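Local coordinates for protein pectinesterase inhibitor (Actinidia chinensis, PDB 1XG2) that inhibits pectin methylesterase by forming a complex with the enzyme, and may be involved in regulating fruit ripening, at residues S7-K12 and S17-A22; N99-Y104 and D141-I146; D110-C115 and K135-C140. All coordinates share one frame; numbering follows the deposited sequence.

Contact 1 of 3, residues S7-K12 and S17-A22; sequences SEICPK and SLCLQA
Cys10 and Cys19 are joined by a disulfide, their SG atoms 2.2 Å apart, and this covalent link dominates the contact between residues 7-12 and 17-22. The CB-SG-SG-CB torsion of -73° is left-handed and somewhat short of the usual right angle. The sulfurs leave their backbones differently: on Cys10 SG sits beside the backbone N (chi1 -69°), whereas on Cys19 it is anti to the backbone N (chi1 176°), and these two turns let both sulfurs meet across backbones whose CA atoms are 5.4 Å apart. Between the two segments little else touches the bridge. Ile9 lays its CG2 branch 4.0 Å from Cys19 SG, and Leu20 N lies 3.4 Å from Cys10 SG. Outside them, Thr13 also covers Cys19. Further out, Lys12 NZ turns back to donate to Glu8 O at 2.7 Å, meeting an in-plane lone pair, and ties the 3-10 segment 10-12 back to the helical turn before it. Ile9 also packs on helix 34-60 through Leu34 and Leu37 and on helix 127-149 through Ile146 and Leu149. With no hydrogen bond between the segments, their direct connection rests on one covalent bond, which limits how far helices 4-9 and 16-24 can part.

Contact 2 of 3, residues N99-Y104 and D141-I146; sequences NSLNIY and DIVLVI
Leu101 and Val143 meet methyl to methyl, CD1 against CG1 at 3.9 Å, their side chains approaching obliquely on the bundle-core side of the contact. The leucine reaches across because its CG is anti to the backbone N (chi1 167°). Ile42 of helix 34-60 touches both residues, and Ala89 and Leu93 of helix 66-95 pack on Leu101, so this half is enclosed by hydrocarbon from all four long helices. The other half brings the backbones closest, with the CA atoms of Asn102 and Leu144 5.6 Å apart, yet its contacts are mixed, apolar against polar. The side chains of Leu144 and Asn102 cross at about a right angle; Leu144 CD2 lies 3.4 Å from the backbone O of Asn102 and, over the face of its amide, 3.7 Å from OD1. The polar end of that amide faces the enzyme, OD1 accepting from Ala192 N and ND2 donating to Asn190 O, both residues of the Pectinesterase 1 chain; Ser147 and Asn148 give ND2 only weak bonds. Thus one face of the same side chain rests on a leucine methyl while its carbonyl and its NH2 each bond the partner protein. Replacing Asn102 by an alanine is likely to leave Ala192 N and Asn190 O of Pectinesterase 1 without their inhibitor mates and take away part of the cover over Leu144 CD2. The pattern, an aliphatic inner seam beside an outer seam that serves recognition, is that of a four-helix bundle whose helices 98-118 and 127-149 present a surface to the target enzyme.

Contact 3 of 3, residues D110-C115 and K135-C140; sequences DGAGTC and KLEDLC
Ala112 and Leu136 mark the nearest backbone approach, CA to CA 6.5 Å, between two near-antiparallel helical segments whose axes come within 8.6 Å at an angle of 156°. The small residue is consistent with this spacing: Ala112 points its single methyl at the facing helix, where it touches Leu136 CD2 on one branch and Glu137 CG on the next residue, each at 3.9 Å. Tyr79 of helix 66-95 packs on both Ala112 and Leu136, so that helix covers this pair too. Glu137 departs from its helix with CG beside the backbone N (chi1 -75°) and then runs extended, which carries the carboxylate alongside the first helix. There OE2 lies 3.4 Å from Gly113 CA, a van der Waals approach to a residue without a side chain, and no hydrogen bond crosses the contact. Phe109 also packs on Glu137, while Arg14 makes only a long, weak ion pair with its OE1. Elsewhere on helix 98-118, Asp110 O is gripped twice, by Thr114 N at 2.9 Å and by Thr114 OG1 at 2.6 Å, the two donors coming from opposite faces of the carbonyl plane. The OG1 bond probably restrains the rotation of the threonine side chain, whose hydroxyl also bonds His137 NE2 of the Pectinesterase 1 chain, while Gln191 and Asn158 of that chain hold the carboxylate of Asp110. Antiparallel neighbours of this kind, here meeting at Ala112, are those of an up-and-down four-helix bundle; in this inhibitor Asp110 and Thr114 also meet the enzyme.

How the contacts relate
From the N terminus, contact 1 closes first, joining helices 4-9 and 16-24 with four residues between its segments. The chain then runs through helices 34-60 and 66-95 before contact 2 opens at 99-104. Contact 3 opens and closes within the loop that contact 2 completes, so 110-115 with 135-140 is nested inside 99-104 with 141-146, as expected for an antiparallel hairpin of helices 98-118 and 127-149; the centres of contacts 2 and 3 are about 13 Å apart. Helix 127-149 also packs on the N-terminal pair: Ile142 CD1 packs 3.7 Å from Cys19 CA, and Leu18 CD2 lies 3.6 Å from Asp138 CB, tying contact 1 to both others.

Contact 1 of 3, residues S7-K12 and S17-A22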
# COMPACT_ATOMS: atom_id res chain seq x y z
N SER B 7 30.42 -7.80 5.39
CA SER B 7 30.47 -6.98 6.60
C SER B 7 29.64 -5.70 6.52
O SER B 7 29.30 -5.12 7.54
CB SER B 7 31.92 -6.64 6.97
OG SER B 7 32.42 -5.66 6.07
N GLU B 8 29.32 -5.27 5.30
CA GLU B 8 28.41 -4.14 5.11
C GLU B 8 26.95 -4.52 5.01
O GLU B 8 26.07 -3.68 5.20
CB GLU B 8 28.78 -3.38 3.85
CG GLU B 8 30.17 -2.79 3.87
CD GLU B 8 30.42 -1.92 2.65
OE1 GLU B 8 31.46 -2.09 2.01
OE2 GLU B 8 29.55 -1.08 2.35
N ILE B 9 26.68 -5.78 4.66
CA ILE B 9 25.31 -6.23 4.42
C ILE B 9 24.69 -6.81 5.67
O ILE B 9 23.70 -6.30 6.18
CB ILE B 9 25.29 -7.27 3.27
CG1 ILE B 9 25.74 -6.63 1.96
CG2 ILE B 9 23.88 -7.81 3.08
CD1 ILE B 9 26.10 -7.66 0.88
N CYS B 10 25.28 -7.89 6.18
CA CYS B 10 24.64 -8.65 7.24
C CYS B 10 24.30 -7.84 8.51
O CYS B 10 23.19 -7.96 9.00
CB CYS B 10 25.43 -9.93 7.54
SG CYS B 10 25.26 -11.04 6.13
N PRO B 11 25.21 -7.02 9.02
CA PRO B 11 24.89 -6.18 10.20
C PRO B 11 23.70 -5.22 10.05
O PRO B 11 23.11 -4.84 11.06
CB PRO B 11 26.17 -5.38 10.44
CG PRO B 11 27.24 -6.15 9.76
CD PRO B 11 26.61 -6.85 8.58
N LYS B 12 23.37 -4.83 8.82
CA LYS B 12 22.23 -3.95 8.54
C LYS B 12 20.90 -4.69 8.39
O LYS B 12 19.86 -4.04 8.28
CB LYS B 12 22.49 -3.13 7.28
CG LYS B 12 23.51 -2.01 7.44
CD LYS B 12 23.83 -1.36 6.08
CE LYS B 12 25.03 -0.44 6.15
NZ LYS B 12 26.34 -1.17 6.18
N SER B 17 22.50 -13.31 11.55
CA SER B 17 22.94 -14.70 11.57
C SER B 17 22.45 -15.43 10.32
O SER B 17 23.20 -16.17 9.70
CB SER B 17 22.43 -15.42 12.82
OG SER B 17 23.01 -14.83 13.96
N LEU B 18 21.19 -15.20 9.97
CA LEU B 18 20.60 -15.84 8.80
C LEU B 18 21.24 -15.30 7.52
O LEU B 18 21.55 -16.07 6.62
CB LEU B 18 19.09 -15.63 8.75
CG LEU B 18 18.43 -16.30 7.54
CD1 LEU B 18 18.69 -17.81 7.49
CD2 LEU B 18 16.92 -16.00 7.54
N CYS B 19 21.44 -14.00 7.47
CA CYS B 19 22.13 -13.37 6.35
C CYS B 19 23.49 -14.03 6.09
O CYS B 19 23.78 -14.41 4.96
CB CYS B 19 22.30 -11.87 6.62
SG CYS B 19 23.24 -10.98 5.36
N LEU B 20 24.30 -14.19 7.14
CA LEU B 20 25.61 -14.83 7.02
C LEU B 20 25.49 -16.25 6.50
O LEU B 20 26.19 -16.63 5.58
CB LEU B 20 26.35 -14.81 8.36
CG LEU B 20 27.75 -15.43 8.33
CD1 LEU B 20 28.65 -14.66 7.37
CD2 LEU B 20 28.35 -15.49 9.74
N GLN B 21 24.59 -17.03 7.07
CA GLN B 21 24.37 -18.40 6.66
C GLN B 21 24.01 -18.47 5.18
O GLN B 21 24.54 -19.30 4.44
CB GLN B 21 23.28 -18.99 7.54
CG GLN B 21 22.93 -20.43 7.33
CD GLN B 21 21.80 -20.84 8.29
OE1 GLN B 21 20.78 -21.41 7.87
NE2 GLN B 21 21.96 -20.47 9.57
N ALA B 22 23.15 -17.55 4.74
CA ALA B 22 22.69 -17.53 3.35
C ALA B 22 23.81 -17.16 2.39
O ALA B 22 24.00 -17.82 1.38
CB ALA B 22 21.51 -16.55 3.20

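Contact 2 of 3, residues N99-Y104 and D141-I146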
# COMPACT_ATOMS: atom_id res chain seq x y z
N ASN B 99 16.04 1.62 -7.55
CA ASN B 99 14.83 2.15 -6.92
C ASN B 99 13.70 1.15 -7.09
O ASN B 99 13.03 0.81 -6.12
CB ASN B 99 14.46 3.52 -7.48
CG ASN B 99 15.41 4.61 -7.02
OD1 ASN B 99 15.86 4.60 -5.87
ND2 ASN B 99 15.72 5.56 -7.91
N SER B 100 13.53 0.60 -8.29
CA SER B 100 12.50 -0.41 -8.51
C SER B 100 12.82 -1.68 -7.75
O SER B 100 11.93 -2.33 -7.22
CB SER B 100 12.30 -0.72 -10.00
OG SER B 100 11.80 0.42 -10.68
N LEU B 101 14.10 -2.03 -7.67
CA LEU B 101 14.50 -3.22 -6.93
C LEU B 101 14.04 -3.10 -5.48
O LEU B 101 13.47 -4.03 -4.94
CB LEU B 101 16.01 -3.41 -6.99
CG LEU B 101 16.63 -4.40 -6.01
CD1 LEU B 101 16.15 -5.80 -6.34
CD2 LEU B 101 18.14 -4.32 -6.11
N ASN B 102 14.28 -1.94 -4.86
CA ASN B 102 13.86 -1.76 -3.46
C ASN B 102 12.34 -1.92 -3.31
O ASN B 102 11.87 -2.73 -2.51
CB ASN B 102 14.33 -0.41 -2.91
CG ASN B 102 14.07 -0.28 -1.44
OD1 ASN B 102 12.91 -0.25 -0.98
ND2 ASN B 102 15.14 -0.18 -0.69
N ILE B 103 11.59 -1.21 -4.14
CA ILE B 103 10.13 -1.26 -4.11
C ILE B 103 9.59 -2.70 -4.23
O ILE B 103 8.69 -3.10 -3.48
CB ILE B 103 9.56 -0.37 -5.23
CG1 ILE B 103 9.91 1.10 -5.00
CG2 ILE B 103 8.04 -0.57 -5.37
CD1 ILE B 103 9.33 1.72 -3.77
N TYR B 104 10.14 -3.48 -5.17
CA TYR B 104 9.63 -4.82 -5.39
C TYR B 104 10.05 -5.77 -4.26
O TYR B 104 9.25 -6.61 -3.85
CB TYR B 104 10.02 -5.37 -6.76
CG TYR B 104 9.15 -4.82 -7.86
CD1 TYR B 104 9.15 -3.46 -8.15
CD2 TYR B 104 8.29 -5.64 -8.60
CE1 TYR B 104 8.36 -2.93 -9.15
CE2 TYR B 104 7.48 -5.10 -9.64
CZ TYR B 104 7.54 -3.74 -9.89
OH TYR B 104 6.77 -3.16 -10.88
N ASP B 141 14.99 -8.80 3.43
CA ASP B 141 15.76 -7.71 4.01
C ASP B 141 17.21 -7.71 3.51
O ASP B 141 17.81 -6.65 3.36
CB ASP B 141 15.71 -7.78 5.52
CG ASP B 141 16.01 -6.47 6.17
OD1 ASP B 141 15.58 -5.41 5.65
OD2 ASP B 141 16.65 -6.39 7.22
N ILE B 142 17.78 -8.88 3.23
CA ILE B 142 19.11 -8.94 2.63
C ILE B 142 19.06 -8.21 1.28
O ILE B 142 19.94 -7.42 0.95
CB ILE B 142 19.62 -10.40 2.44
CG1 ILE B 142 19.67 -11.16 3.77
CG2 ILE B 142 21.03 -10.39 1.90
CD1 ILE B 142 19.81 -12.65 3.61
N VAL B 143 18.02 -8.48 0.50
CA VAL B 143 17.88 -7.85 -0.79
C VAL B 143 17.72 -6.35 -0.65
O VAL B 143 18.32 -5.60 -1.39
CB VAL B 143 16.67 -8.42 -1.57
CG1 VAL B 143 16.53 -7.72 -2.91
CG2 VAL B 143 16.81 -9.91 -1.75
N LEU B 144 16.91 -5.92 0.32
CA LEU B 144 16.70 -4.50 0.54
C LEU B 144 18.01 -3.79 0.90
O LEU B 144 18.29 -2.71 0.40
CB LEU B 144 15.65 -4.28 1.65
CG LEU B 144 14.22 -4.69 1.29
CD1 LEU B 144 13.32 -4.73 2.52
CD2 LEU B 144 13.64 -3.71 0.26
N VAL B 145 18.81 -4.41 1.76
CA VAL B 145 20.06 -3.80 2.20
C VAL B 145 21.00 -3.64 0.99
O VAL B 145 21.62 -2.59 0.79
CB VAL B 145 20.73 -4.61 3.32
CG1 VAL B 145 22.20 -4.16 3.53
CG2 VAL B 145 19.94 -4.45 4.60
N ILE B 146 21.07 -4.66 0.17
CA ILE B 146 21.94 -4.62 -0.99
C ILE B 146 21.43 -3.53 -1.95
O ILE B 146 22.23 -2.75 -2.49
CB ILE B 146 22.02 -6.01 -1.64
CG1 ILE B 146 22.81 -6.97 -0.75
CG2 ILE B 146 22.70 -5.95 -2.99
CD1 ILE B 146 22.78 -8.41 -1.23

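Contact 3 of 3, residues D110-C115 and K135-C140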
# COMPACT_ATOMS: atom_id res chain seq x y z
N ASP B 110 6.45 -7.62 2.37
CA ASP B 110 5.12 -7.35 2.91
C ASP B 110 4.08 -8.43 2.60
O ASP B 110 3.01 -8.43 3.19
CB ASP B 110 4.61 -6.02 2.36
CG ASP B 110 5.26 -4.82 3.02
OD1 ASP B 110 5.93 -4.97 4.08
OD2 ASP B 110 5.11 -3.67 2.57
N GLY B 111 4.34 -9.30 1.64
CA GLY B 111 3.50 -10.47 1.45
C GLY B 111 3.49 -11.34 2.70
O GLY B 111 2.43 -11.78 3.16
N ALA B 112 4.67 -11.58 3.26
CA ALA B 112 4.80 -12.38 4.48
C ALA B 112 4.17 -11.64 5.66
O ALA B 112 3.50 -12.23 6.50
CB ALA B 112 6.26 -12.67 4.76
N GLY B 113 4.38 -10.33 5.72
CA GLY B 113 3.84 -9.51 6.79
C GLY B 113 2.33 -9.41 6.76
O GLY B 113 1.68 -9.31 7.80
N THR B 114 1.77 -9.43 5.56
CA THR B 114 0.32 -9.38 5.39
C THR B 114 -0.29 -10.72 5.83
O THR B 114 -1.37 -10.75 6.41
CB THR B 114 -0.02 -9.08 3.94
OG1 THR B 114 0.50 -7.78 3.58
CG2 THR B 114 -1.52 -8.96 3.76
N CYS B 115 0.40 -11.82 5.54
CA CYS B 115 -0.01 -13.12 6.07
C CYS B 115 -0.06 -13.04 7.59
O CYS B 115 -1.08 -13.37 8.20
CB CYS B 115 0.94 -14.21 5.60
SG CYS B 115 0.46 -15.86 6.15
N LYS B 135 11.02 -15.83 7.98
CA LYS B 135 12.15 -16.17 7.13
C LYS B 135 12.12 -15.38 5.81
O LYS B 135 13.14 -14.88 5.37
CB LYS B 135 12.18 -17.67 6.84
CG LYS B 135 13.45 -18.12 6.17
CD LYS B 135 13.35 -19.55 5.70
CE LYS B 135 14.60 -20.38 6.03
NZ LYS B 135 14.85 -21.36 4.91
N LEU B 136 10.96 -15.27 5.18
CA LEU B 136 10.88 -14.51 3.95
C LEU B 136 11.24 -13.06 4.24
O LEU B 136 11.90 -12.42 3.44
CB LEU B 136 9.49 -14.57 3.34
CG LEU B 136 9.38 -13.82 2.00
CD1 LEU B 136 10.41 -14.35 1.02
CD2 LEU B 136 7.96 -13.95 1.44
N GLU B 137 10.77 -12.55 5.37
CA GLU B 137 11.04 -11.18 5.76
C GLU B 137 12.55 -10.97 5.92
O GLU B 137 13.11 -10.02 5.38
CB GLU B 137 10.31 -10.82 7.05
CG GLU B 137 8.81 -10.59 6.88
CD GLU B 137 8.11 -10.29 8.20
OE1 GLU B 137 8.74 -10.43 9.26
OE2 GLU B 137 6.92 -9.93 8.16
N ASP B 138 13.20 -11.90 6.62
CA ASP B 138 14.65 -11.82 6.86
C ASP B 138 15.43 -11.89 5.54
O ASP B 138 16.42 -11.16 5.34
CB ASP B 138 15.10 -12.92 7.83
CG ASP B 138 14.51 -12.75 9.23
OD1 ASP B 138 14.55 -13.72 10.05
OD2 ASP B 138 14.00 -11.69 9.61
N LEU B 139 15.00 -12.76 4.64
CA LEU B 139 15.67 -12.96 3.38
C LEU B 139 15.49 -11.77 2.46
O LEU B 139 16.43 -11.36 1.78
CB LEU B 139 15.16 -14.22 2.68
CG LEU B 139 15.57 -15.50 3.41
CD1 LEU B 139 14.99 -16.73 2.73
CD2 LEU B 139 17.08 -15.58 3.56
N CYS B 140 14.28 -11.22 2.44
CA CYS B 140 13.97 -10.05 1.61
C CYS B 140 14.74 -8.84 2.12
O CYS B 140 15.12 -7.95 1.35
CB CYS B 140 12.48 -9.77 1.60
SG CYS B 140 11.51 -10.87 0.54